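Local coordinates for uncharacterized protein (Arthrobacter sp., PDB 3KOP) that is of unknown function but adopts a cyclophilin-like beta fold and belongs to the uncharacterised DUF3830 family, at residues 76-81 against 125-130; 21-26 against 36-41. All blocks are in the same frame, centred on the assembly; numbering follows the deposited sequence.

Contact 1 of 2, residues 76-81 against 125-130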
loop_
_atom_site.group_PDB
_atom_site.type_symbol
_atom_site.label_atom_id
_atom_site.label_comp_id
_atom_site.label_asym_id
_atom_site.label_seq_id
_atom_site.Cartn_x
_atom_site.Cartn_y
_atom_site.Cartn_z
ATOM N N PRO F 76 20.089 20.841 9.715
ATOM C CA PRO F 76 21.255 20.172 9.161
ATOM C C PRO F 76 21.639 18.958 10.011
ATOM O O PRO F 76 21.450 18.972 11.240
ATOM C CB PRO F 76 22.356 21.247 9.228
ATOM C CG PRO F 76 21.650 22.534 9.468
ATOM C CD PRO F 76 20.387 22.225 10.149
ATOM N N ALA F 77 22.187 17.927 9.363
ATOM C CA ALA F 77 22.690 16.758 10.092
ATOM C C ALA F 77 23.659 17.197 11.209
ATOM O O ALA F 77 24.430 18.156 11.048
ATOM C CB ALA F 77 23.374 15.804 9.159
ATOM N N PHE F 78 23.577 16.518 12.344
ATOM C CA PHE F 78 24.359 16.911 13.526
ATOM C C PHE F 78 25.175 15.753 14.088
ATOM O O PHE F 78 26.105 15.990 14.808
ATOM C CB PHE F 78 23.430 17.493 14.617
ATOM C CG PHE F 78 22.118 16.706 14.800
ATOM C CD1 PHE F 78 22.114 15.478 15.458
ATOM C CD2 PHE F 78 20.931 17.178 14.267
ATOM C CE1 PHE F 78 20.931 14.757 15.632
ATOM C CE2 PHE F 78 19.720 16.458 14.433
ATOM C CZ PHE F 78 19.726 15.258 15.109
ATOM N N ALA F 79 24.826 14.516 13.766
ATOM C CA ALA F 79 25.510 13.354 14.333
ATOM C C ALA F 79 26.768 13.071 13.532
ATOM O O ALA F 79 26.767 13.233 12.335
ATOM C CB ALA F 79 24.617 12.126 14.303
ATOM N N PRO F 80 27.815 12.560 14.179
ATOM C CA PRO F 80 29.005 12.233 13.387
ATOM C C PRO F 80 28.694 11.178 12.332
ATOM O O PRO F 80 29.228 11.222 11.252
ATOM C CB PRO F 80 29.998 11.710 14.423
ATOM C CG PRO F 80 29.535 12.280 15.733
ATOM C CD PRO F 80 28.030 12.383 15.623
ATOM N N LYS F 81 27.828 10.231 12.650
ATOM C CA LYS F 81 27.232 9.395 11.617
ATOM C C LYS F 81 25.762 9.124 11.886
ATOM O O LYS F 81 25.326 8.986 13.033
ATOM C CB LYS F 81 27.993 8.081 11.415
ATOM C CG LYS F 81 28.012 7.119 12.575
ATOM C CD LYS F 81 28.581 5.748 12.156
ATOM C CE LYS F 81 27.789 5.136 10.989
ATOM N NZ LYS F 81 27.916 3.637 10.875
ATOM N N THR F 125 23.003 16.575 3.946
ATOM C CA THR F 125 22.157 15.659 4.734
ATOM C C THR F 125 21.320 16.494 5.695
ATOM O O THR F 125 21.842 17.377 6.373
ATOM C CB THR F 125 22.979 14.617 5.471
ATOM O OG1 THR F 125 23.691 13.842 4.503
ATOM C CG2 THR F 125 22.082 13.691 6.302
ATOM N N ILE F 126 20.006 16.271 5.657
ATOM C CA ILE F 126 19.057 16.996 6.490
ATOM C C ILE F 126 18.344 16.011 7.449
ATOM O O ILE F 126 18.060 14.861 7.078
ATOM C CB ILE F 126 18.005 17.700 5.607
ATOM C CG1 ILE F 126 18.689 18.560 4.535
ATOM C CG2 ILE F 126 16.997 18.483 6.462
ATOM C CD1 ILE F 126 19.858 19.321 5.009
ATOM N N VAL F 127 18.073 16.459 8.673
ATOM C CA VAL F 127 17.306 15.658 9.624
ATOM C C VAL F 127 15.921 16.289 9.806
ATOM O O VAL F 127 15.791 17.520 9.955
ATOM C CB VAL F 127 18.076 15.480 10.949
ATOM C CG1 VAL F 127 17.214 14.751 12.026
ATOM C CG2 VAL F 127 19.387 14.678 10.682
ATOM N N ASP F 128 14.907 15.430 9.720
ATOM C CA ASP F 128 13.497 15.746 9.997
ATOM C C ASP F 128 13.204 15.182 11.371
ATOM O O ASP F 128 13.311 13.980 11.575
ATOM C CB ASP F 128 12.635 15.089 8.923
ATOM C CG ASP F 128 11.162 15.323 9.076
ATOM O OD1 ASP F 128 10.625 15.421 10.219
ATOM O OD2 ASP F 128 10.494 15.345 8.002
ATOM N N LEU F 129 12.874 16.062 12.314
ATOM C CA LEU F 129 12.435 15.682 13.645
ATOM C C LEU F 129 10.948 15.967 13.746
ATOM O O LEU F 129 10.520 17.114 13.575
ATOM C CB LEU F 129 13.207 16.429 14.736
ATOM C CG LEU F 129 14.720 16.168 14.726
ATOM C CD1 LEU F 129 15.501 17.168 15.685
ATOM C CD2 LEU F 129 15.022 14.721 15.054
ATOM N N ALA F 130 10.180 14.908 13.999
ATOM C CA ALA F 130 8.728 14.940 13.860
ATOM C C ALA F 130 8.006 14.476 15.108
ATOM O O ALA F 130 8.455 13.562 15.808
ATOM C CB ALA F 130 8.265 14.095 12.619
#
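At the start of strand 125-132, the carbonyl O of Thr125 accepts the backbone N-H of Ala77, where strand 70-76 runs out of its antiparallel pairing in this cyclophilin-like fold. Ala77 N lies 3.1 Å from Thr125 O, with an angle of 157° at the hydrogen, but it stands above the carbonyl plane, consistent with the chain leaving the sheet here. The methyl of Ala77 rests 3.8 Å from Thr125 CG2, a small group being enough beside the threonine methyl. Ile126 pairs with Pro76 in an antiparallel non-hydrogen-bonded bridge, their CA atoms 4.7 Å apart. A proline suits this place because its nitrogen has no hydrogen to give and the pair asks for none. The side chains of the two diverge, although Ile126 CD1 curls back to 4.5 Å from Pro76 CA.

Val127 makes the largest apolar contribution from the strand. Its branches share the work: CG2 lies 3.9 Å from Ala77 CA, while CG1, placed anti to the backbone N (chi1 174°), reaches the Phe78 ring obliquely. A beta-branched residue can touch both neighbours at once and favours the extended backbone of a strand. Val127 also keeps its backbone bond to Val75, and the far side of the strand is paired with strand 96-103. Leu129 meets the same ring more loosely through CD1. Phe78, with CG between its backbone N and carbonyl carbon (chi1 42°), also touches Ala54 of helix 45-54 and thus bridges helix and sheet; its side chain crosses that of Val127 at about a right angle, CE2 lying 3.9 Å from Val127 CG1.

Contact 2 of 2, residues 21-26 against 36-41; sequences ARYINI and KALLLD
Strands 23-26 and 36-39 run antiparallel, their axes 4.7 Å apart at closest approach, with Ile24 and Ala37 as the hydrogen-bonded pair: Ile24 N to Ala37 O and Ala37 N to Ile24 O are both 2.9 Å. Leu39 N extends the pairing to Arg22 O.

On one face, Ile24 CG1 sits between the backbone N and the carbonyl carbon (chi1 61°), which turns it to within 3.8 Å of Ala37 CB, a methyl small enough to be shared with Ile26 CD1. The other branch of Ile24, CG2, packs on Leu39 CD1, the two side chains crossing at about a right angle; Trp52 of helix 45-54 touches both residues, so branched apolar groups suit this buried side. These strands form a beta hairpin within the cyclophilin-like sheet, flanked by strands 178-183 and 145-157. On the opposite face, Tyr23 sets its ring against Leu38, whose CD1 makes an off-centre CH-pi contact 4.1 Å from the ring centroid. The aliphatic part of Lys36 passes Tyr23 CB, with CD at 3.8 Å, a use for the long flexible chain of lysine.

Arg22 grips Asp41 side-on in a salt bridge of two hydrogen bonds, Arg22 NE to Asp41 OD2 and Arg22 NH2 to Asp41 OD1, each 2.9 Å, both on the syn sides of the carboxylate, with the two planar groups turned 32° apart. Leu39 CD2 covers one face of the guanidinium. A water that accepts from Arg22 N donates to Leu39 O and, at 2.8 Å, to Asp41 OD2. A leucine in place of Arg22 would probably leave the Asp41 carboxylate without its cationic mate and freer to turn.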
loop_
_atom_site.group_PDB
_atom_site.type_symbol
_atom_site.label_atom_id
_atom_site.label_comp_id
_atom_site.label_asym_id
_atom_site.label_seq_id
_atom_site.Cartn_x
_atom_site.Cartn_y
_atom_site.Cartn_z
ATOM N N ALA F 21 16.038 6.578 32.895
ATOM C CA ALA F 21 15.185 7.272 31.956
ATOM C C ALA F 21 15.687 8.708 31.792
ATOM O O ALA F 21 15.928 9.416 32.779
ATOM C CB ALA F 21 13.718 7.262 32.451
ATOM N N ARG F 22 15.892 9.128 30.559
ATOM C CA ARG F 22 16.062 10.571 30.291
ATOM C C ARG F 22 14.969 11.108 29.407
ATOM O O ARG F 22 14.367 10.357 28.630
ATOM C CB ARG F 22 17.372 10.887 29.618
ATOM C CG ARG F 22 18.114 9.785 29.072
ATOM C CD ARG F 22 19.372 10.311 28.348
ATOM N NE ARG F 22 19.640 9.516 27.168
ATOM C CZ ARG F 22 20.720 9.636 26.394
ATOM N NH1 ARG F 22 21.657 10.544 26.635
ATOM N NH2 ARG F 22 20.854 8.839 25.358
ATOM N N TYR F 23 14.752 12.420 29.498
ATOM C CA TYR F 23 13.619 13.068 28.886
ATOM C C TYR F 23 14.044 14.285 28.096
ATOM O O TYR F 23 15.087 14.932 28.392
ATOM C CB TYR F 23 12.613 13.491 29.963
ATOM C CG TYR F 23 12.048 12.327 30.725
ATOM C CD1 TYR F 23 10.871 11.702 30.321
ATOM C CD2 TYR F 23 12.719 11.809 31.844
ATOM C CE1 TYR F 23 10.368 10.589 31.018
ATOM C CE2 TYR F 23 12.212 10.698 32.528
ATOM C CZ TYR F 23 11.045 10.121 32.127
ATOM O OH TYR F 23 10.593 9.053 32.839
ATOM N N ILE F 24 13.250 14.586 27.079
ATOM C CA ILE F 24 13.424 15.805 26.294
ATOM C C ILE F 24 12.136 16.624 26.362
ATOM O O ILE F 24 11.036 16.081 26.508
ATOM C CB ILE F 24 13.826 15.473 24.822
ATOM C CG1 ILE F 24 12.733 14.632 24.120
ATOM C CG2 ILE F 24 15.193 14.750 24.813
ATOM C CD1 ILE F 24 12.905 14.464 22.629
ATOM N N ASN F 25 12.297 17.928 26.318
ATOM C CA ASN F 25 11.212 18.853 26.145
ATOM C C ASN F 25 11.064 19.202 24.674
ATOM O O ASN F 25 12.052 19.410 23.953
ATOM C CB ASN F 25 11.457 20.116 26.970
ATOM C CG ASN F 25 11.295 19.875 28.439
ATOM O OD1 ASN F 25 10.423 19.096 28.850
ATOM N ND2 ASN F 25 12.153 20.497 29.254
ATOM N N ILE F 26 9.817 19.299 24.243
ATOM C CA ILE F 26 9.482 19.624 22.879
ATOM C C ILE F 26 8.522 20.805 22.953
ATOM O O ILE F 26 7.444 20.694 23.523
ATOM C CB ILE F 26 8.822 18.463 22.150
ATOM C CG1 ILE F 26 9.683 17.200 22.229
ATOM C CG2 ILE F 26 8.559 18.844 20.695
ATOM C CD1 ILE F 26 8.977 15.888 21.716
ATOM N N LYS F 36 6.661 16.830 27.212
ATOM C CA LYS F 36 7.841 16.091 27.606
ATOM C C LYS F 36 7.759 14.673 27.074
ATOM O O LYS F 36 6.705 14.053 27.129
ATOM C CB LYS F 36 8.001 16.046 29.131
ATOM C CG LYS F 36 9.290 15.403 29.565
ATOM C CD LYS F 36 9.402 15.179 31.073
ATOM C CE LYS F 36 9.626 16.428 31.801
ATOM N NZ LYS F 36 10.171 16.117 33.207
ATOM N N ALA F 37 8.897 14.184 26.588
ATOM C CA ALA F 37 8.999 12.890 25.958
ATOM C C ALA F 37 10.113 12.087 26.588
ATOM O O ALA F 37 11.174 12.625 26.900
ATOM C CB ALA F 37 9.239 13.052 24.446
ATOM N N LEU F 38 9.837 10.801 26.776
ATOM C CA LEU F 38 10.800 9.838 27.210
ATOM C C LEU F 38 11.614 9.403 26.023
ATOM O O LEU F 38 11.085 8.997 24.998
ATOM C CB LEU F 38 10.100 8.632 27.793
ATOM C CG LEU F 38 10.947 7.412 28.071
ATOM C CD1 LEU F 38 11.867 7.712 29.322
ATOM C CD2 LEU F 38 10.055 6.195 28.288
ATOM N N LEU F 39 12.927 9.427 26.199
ATOM C CA LEU F 39 13.825 9.007 25.164
ATOM C C LEU F 39 13.948 7.485 25.190
ATOM O O LEU F 39 14.137 6.917 26.243
ATOM C CB LEU F 39 15.160 9.667 25.434
ATOM C CG LEU F 39 15.853 10.366 24.331
ATOM C CD1 LEU F 39 14.928 11.319 23.571
ATOM C CD2 LEU F 39 17.075 11.126 24.921
ATOM N N LEU F 40 13.835 6.835 24.027
ATOM C CA LEU F 40 13.728 5.380 23.958
ATOM C C LEU F 40 15.123 4.742 23.830
ATOM O O LEU F 40 15.491 4.170 22.789
ATOM C CB LEU F 40 12.793 4.949 22.825
ATOM C CG LEU F 40 11.328 5.403 22.949
ATOM C CD1 LEU F 40 10.594 4.967 21.677
ATOM C CD2 LEU F 40 10.601 4.901 24.258
ATOM N N ASP F 41 15.892 4.875 24.915
ATOM C CA ASP F 41 17.263 4.340 24.985
ATOM C C ASP F 41 17.306 2.835 24.895
ATOM O O ASP F 41 18.314 2.291 24.458
ATOM C CB ASP F 41 17.963 4.823 26.261
ATOM C CG ASP F 41 18.403 6.256 26.158
ATOM O OD1 ASP F 41 19.107 6.553 25.196
ATOM O OD2 ASP F 41 18.069 7.078 27.021
HETATM O O HOH W 1 15.681 7.043 28.413
#

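The hairpin of contact 2 is complete in sequence before the first residue of contact 1 is reached, yet both belong to one antiparallel sheet. Their centres lie about 18 Å apart and their nearest atoms about 6 Å, without touching. Two strand routes connect them: strand 178-183 pairs with both 23-28 and 57-63, which leads to 70-76, and strand 145-157 joins 33-39 to 96-103, the neighbour of 125-132. Helix 45-54 offers a further connection, since Phe78 of contact 1 meets its Ala54 and Ile24 and Leu39 of contact 2 meet its Trp52. Contact 1 marks a strand giving way to a loop, contact 2 a hairpin. With the function unknown, neither contact can be tied to an active site or ligand.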